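Local coordinates for phosphatidylinositol 4,5-bisphosphate-binding protein SLM1 (Saccharomyces cerevisiae, PDB 4A6H), which binds phosphatidylinositol 4,5-bisphosphate through its PH domain and acts with SLM2 as an effector of TORC2 and calcineurin signalling, at residues A53-K65 with Y103-T117. Sequence-based numbering, arbitrary orientation.
Sequences ALSECTVTEHSRK and YESMMSWFDNLKILT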
# COMPACT_ATOMS: atom_id res chain seq x y z
N ALA A 53 -2.68 13.12 -4.74
CA ALA A 53 -3.47 12.17 -3.97
C ALA A 53 -4.31 11.27 -4.87
O ALA A 53 -5.15 11.76 -5.61
CB ALA A 53 -4.37 12.92 -3.01
N LEU A 54 -4.10 9.96 -4.78
CA LEU A 54 -4.77 9.02 -5.67
C LEU A 54 -6.27 8.94 -5.38
O LEU A 54 -7.04 8.61 -6.27
CB LEU A 54 -4.14 7.64 -5.55
CG LEU A 54 -2.68 7.56 -5.95
CD1 LEU A 54 -2.18 6.13 -5.81
CD2 LEU A 54 -2.50 8.08 -7.36
N SER A 55 -6.66 9.28 -4.16
CA SER A 55 -8.06 9.21 -3.74
C SER A 55 -8.92 10.13 -4.58
O SER A 55 -10.14 9.95 -4.66
CB SER A 55 -8.18 9.61 -2.27
OG SER A 55 -7.80 10.96 -2.08
N GLU A 56 -8.30 11.14 -5.19
CA GLU A 56 -9.07 12.09 -5.98
C GLU A 56 -8.58 12.23 -7.41
O GLU A 56 -8.81 13.26 -8.05
CB GLU A 56 -9.17 13.45 -5.29
CG GLU A 56 -9.88 13.41 -3.93
CD GLU A 56 -11.31 12.87 -4.00
OE1 GLU A 56 -11.94 12.95 -5.08
OE2 GLU A 56 -11.80 12.38 -2.96
N CYS A 57 -7.91 11.20 -7.91
CA CYS A 57 -7.50 11.14 -9.31
C CYS A 57 -8.02 9.87 -9.96
O CYS A 57 -8.29 8.88 -9.30
CB CYS A 57 -5.97 11.16 -9.44
SG CYS A 57 -5.21 12.69 -8.87
N THR A 58 -8.16 9.93 -11.28
CA THR A 58 -8.44 8.74 -12.08
C THR A 58 -7.57 8.75 -13.32
O THR A 58 -7.02 9.78 -13.70
CB THR A 58 -9.92 8.67 -12.53
OG1 THR A 58 -10.26 9.84 -13.29
CG2 THR A 58 -10.84 8.55 -11.33
N VAL A 59 -7.41 7.59 -13.95
CA VAL A 59 -6.78 7.54 -15.27
C VAL A 59 -7.85 7.21 -16.29
O VAL A 59 -8.62 6.26 -16.12
CB VAL A 59 -5.57 6.57 -15.35
CG1 VAL A 59 -4.39 7.14 -14.56
CG2 VAL A 59 -5.94 5.18 -14.86
N THR A 60 -7.91 8.02 -17.33
CA THR A 60 -9.05 7.96 -18.22
C THR A 60 -8.65 7.32 -19.55
O THR A 60 -9.03 6.19 -19.84
CB THR A 60 -9.68 9.34 -18.40
OG1 THR A 60 -8.67 10.29 -18.77
CG2 THR A 60 -10.32 9.80 -17.10
N GLU A 61 -7.89 8.04 -20.36
CA GLU A 61 -7.51 7.51 -21.65
C GLU A 61 -6.01 7.27 -21.76
O GLU A 61 -5.21 7.78 -20.96
CB GLU A 61 -8.00 8.40 -22.79
CG GLU A 61 -7.71 9.86 -22.60
CD GLU A 61 -8.19 10.71 -23.77
OE1 GLU A 61 -8.18 10.22 -24.92
OE2 GLU A 61 -8.57 11.87 -23.52
N HIS A 62 -5.65 6.47 -22.75
CA HIS A 62 -4.27 6.24 -23.09
C HIS A 62 -4.11 5.98 -24.58
O HIS A 62 -5.07 5.70 -25.30
CB HIS A 62 -3.68 5.09 -22.27
CG HIS A 62 -4.28 3.76 -22.57
ND1 HIS A 62 -4.02 3.08 -23.74
CD2 HIS A 62 -5.13 2.98 -21.86
CE1 HIS A 62 -4.70 1.94 -23.74
NE2 HIS A 62 -5.38 1.86 -22.61
N SER A 63 -2.88 6.10 -25.04
CA SER A 63 -2.58 5.86 -26.44
C SER A 63 -2.94 4.44 -26.85
O SER A 63 -2.83 3.51 -26.06
CB SER A 63 -1.09 6.05 -26.72
OG SER A 63 -0.61 7.32 -26.29
N ARG A 64 -3.36 4.28 -28.10
CA ARG A 64 -3.41 2.96 -28.70
C ARG A 64 -2.03 2.64 -29.29
O ARG A 64 -1.35 3.54 -29.79
CB ARG A 64 -4.47 2.90 -29.80
CG ARG A 64 -5.89 3.01 -29.28
CD ARG A 64 -6.88 2.83 -30.42
NE ARG A 64 -6.64 1.61 -31.17
CZ ARG A 64 -7.27 1.29 -32.30
NH1 ARG A 64 -8.17 2.12 -32.81
NH2 ARG A 64 -6.99 0.16 -32.93
N LYS A 65 -1.61 1.38 -29.21
CA LYS A 65 -0.28 1.02 -29.69
C LYS A 65 -0.13 1.26 -31.19
O LYS A 65 -1.09 1.16 -31.95
CB LYS A 65 0.07 -0.43 -29.33
CG LYS A 65 1.50 -0.82 -29.70
CD LYS A 65 1.87 -2.19 -29.15
CE LYS A 65 3.24 -2.63 -29.64
NZ LYS A 65 4.34 -1.73 -29.21
N TYR A 103 5.00 2.15 -25.23
CA TYR A 103 3.63 1.72 -24.99
C TYR A 103 3.57 0.81 -23.77
O TYR A 103 2.71 0.97 -22.91
CB TYR A 103 3.05 1.01 -26.22
CG TYR A 103 1.67 0.44 -26.00
CD1 TYR A 103 0.54 1.24 -26.12
CD2 TYR A 103 1.49 -0.90 -25.66
CE1 TYR A 103 -0.73 0.72 -25.92
CE2 TYR A 103 0.23 -1.42 -25.45
CZ TYR A 103 -0.88 -0.61 -25.58
OH TYR A 103 -2.13 -1.14 -25.37
N GLU A 104 4.48 -0.16 -23.71
CA GLU A 104 4.47 -1.15 -22.64
C GLU A 104 4.69 -0.51 -21.27
O GLU A 104 4.02 -0.86 -20.30
CB GLU A 104 5.52 -2.23 -22.90
CG GLU A 104 5.56 -2.74 -24.34
CD GLU A 104 6.53 -1.96 -25.22
OE1 GLU A 104 7.76 -2.20 -25.11
OE2 GLU A 104 6.08 -1.12 -26.02
N SER A 105 5.62 0.44 -21.20
CA SER A 105 5.89 1.13 -19.94
C SER A 105 4.67 1.96 -19.56
O SER A 105 4.27 1.99 -18.39
CB SER A 105 7.11 2.03 -20.06
OG SER A 105 7.30 2.77 -18.87
N MET A 106 4.11 2.64 -20.55
CA MET A 106 2.92 3.45 -20.30
C MET A 106 1.81 2.58 -19.73
O MET A 106 1.12 2.97 -18.78
CB MET A 106 2.47 4.15 -21.58
CG MET A 106 1.14 4.89 -21.48
SD MET A 106 -0.32 3.83 -21.60
CE MET A 106 -0.31 3.54 -23.36
N MET A 107 1.63 1.38 -20.28
CA MET A 107 0.54 0.53 -19.82
C MET A 107 0.80 0.01 -18.41
O MET A 107 -0.13 -0.17 -17.63
CB MET A 107 0.27 -0.61 -20.79
CG MET A 107 -0.46 -0.18 -22.07
SD MET A 107 -2.04 0.64 -21.77
CE MET A 107 -3.02 -0.69 -21.08
N SER A 108 2.06 -0.20 -18.06
CA SER A 108 2.39 -0.55 -16.68
C SER A 108 1.98 0.57 -15.71
O SER A 108 1.36 0.31 -14.68
CB SER A 108 3.87 -0.89 -16.53
OG SER A 108 4.20 -1.17 -15.18
N TRP A 109 2.31 1.82 -16.05
CA TRP A 109 1.87 2.95 -15.24
C TRP A 109 0.35 3.04 -15.20
O TRP A 109 -0.24 3.22 -14.13
CB TRP A 109 2.44 4.25 -15.81
CG TRP A 109 3.88 4.50 -15.45
CD1 TRP A 109 4.97 4.32 -16.25
CD2 TRP A 109 4.37 4.94 -14.18
NE1 TRP A 109 6.12 4.65 -15.56
CE2 TRP A 109 5.78 5.04 -14.29
CE3 TRP A 109 3.77 5.31 -12.97
CZ2 TRP A 109 6.58 5.46 -13.23
CZ3 TRP A 109 4.57 5.72 -11.92
CH2 TRP A 109 5.96 5.80 -12.06
N PHE A 110 -0.28 2.94 -16.37
CA PHE A 110 -1.72 3.11 -16.48
C PHE A 110 -2.44 2.07 -15.64
O PHE A 110 -3.32 2.41 -14.86
CB PHE A 110 -2.16 2.99 -17.95
CG PHE A 110 -3.63 3.24 -18.17
CD1 PHE A 110 -4.10 4.52 -18.40
CD2 PHE A 110 -4.54 2.19 -18.10
CE1 PHE A 110 -5.47 4.75 -18.58
CE2 PHE A 110 -5.89 2.42 -18.28
CZ PHE A 110 -6.35 3.70 -18.52
N ASP A 111 -2.05 0.80 -15.78
CA ASP A 111 -2.76 -0.26 -15.05
C ASP A 111 -2.50 -0.23 -13.55
O ASP A 111 -3.41 -0.47 -12.75
CB ASP A 111 -2.43 -1.64 -15.61
CG ASP A 111 -2.98 -1.86 -16.99
OD1 ASP A 111 -3.99 -1.23 -17.35
OD2 ASP A 111 -2.38 -2.68 -17.72
N ASN A 112 -1.27 0.10 -13.14
CA ASN A 112 -0.97 0.26 -11.73
C ASN A 112 -1.76 1.42 -11.11
O ASN A 112 -2.25 1.31 -9.99
CB ASN A 112 0.53 0.41 -11.49
CG ASN A 112 1.24 -0.93 -11.40
OD1 ASN A 112 1.38 -1.49 -10.32
ND2 ASN A 112 1.69 -1.44 -12.54
N LEU A 113 -1.91 2.52 -11.85
CA LEU A 113 -2.70 3.64 -11.35
C LEU A 113 -4.18 3.28 -11.29
O LEU A 113 -4.87 3.61 -10.32
CB LEU A 113 -2.51 4.87 -12.24
CG LEU A 113 -1.20 5.60 -11.94
CD1 LEU A 113 -0.77 6.48 -13.12
CD2 LEU A 113 -1.32 6.44 -10.67
N LYS A 114 -4.65 2.60 -12.33
CA LYS A 114 -6.05 2.23 -12.44
C LYS A 114 -6.51 1.41 -11.24
O LYS A 114 -7.58 1.68 -10.69
CB LYS A 114 -6.29 1.46 -13.74
CG LYS A 114 -7.75 1.06 -13.94
CD LYS A 114 -7.94 0.21 -15.19
CE LYS A 114 -7.28 -1.16 -15.05
NZ LYS A 114 -7.82 -2.12 -16.06
N ILE A 115 -5.71 0.44 -10.81
CA ILE A 115 -6.17 -0.41 -9.71
C ILE A 115 -6.11 0.25 -8.34
O ILE A 115 -6.69 -0.25 -7.38
CB ILE A 115 -5.52 -1.82 -9.69
CG1 ILE A 115 -4.03 -1.73 -9.40
CG2 ILE A 115 -5.80 -2.55 -10.99
CD1 ILE A 115 -3.39 -3.07 -9.16
N LEU A 116 -5.45 1.41 -8.26
CA LEU A 116 -5.38 2.18 -7.02
C LEU A 116 -6.37 3.34 -7.01
O LEU A 116 -6.48 4.05 -6.00
CB LEU A 116 -3.95 2.71 -6.80
CG LEU A 116 -2.90 1.64 -6.49
CD1 LEU A 116 -1.49 2.22 -6.60
CD2 LEU A 116 -3.10 1.05 -5.12
N THR A 117 -7.09 3.54 -8.11
CA THR A 117 -8.00 4.68 -8.25
C THR A 117 -9.42 4.29 -8.68
O THR A 117 -10.12 5.09 -9.32
CB THR A 117 -7.45 5.72 -9.25
OG1 THR A 117 -7.19 5.09 -10.51
CG2 THR A 117 -6.14 6.36 -8.74
O HOH W 1 -9.23 6.09 -5.39
O HOH W 2 -8.78 5.46 -12.69
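Thr117 OG1 is linked to Val59 N of the facing strand by a water that donates to OG1 and accepts from Val59 N, while OG1 itself donates to Leu113 O at 2.8 Å from above the carbonyl plane. Because Leu116 N meets the other face of the same carbonyl, Leu113 O is gripped twice. Within segment 53-65, His62 ND1 donates to Ser63 O at 2.6 Å, close to the imidazole plane, a bond that helps hold the ring's rotation; chi1 of 66° sets CG between backbone N and carbonyl carbon, swinging the ring over the helix. Met107 SD sits over the centre of one face of the His62 imidazole, 3.6 Å from His62 CE1. The CD2 edge of His62 points into the face of Phe110 in a T-shaped pair, planes at 74°, and Val59 CG2 covers the opposite face of that phenyl ring. Further along, Lys65 CB lies over the centre of the Tyr103 ring, and the lysine chain continues to a long salt bridge between NZ and Glu104 OE2. Ser63, whose OG bonds Lys79 N, has its side chain about 7 Å from a bound inositol 4-phosphate, whose pocket Lys79 lines. At the other end Leu54 CD2 meets Leu113 CD2 at 3.9 Å. The C-terminal helix thus caps the PH-domain barrel, packing here on outermost strand 57-62; polar links across are chiefly a water bridge and a long salt bridge past the strand's end, so apolar and aromatic packing carries the contact.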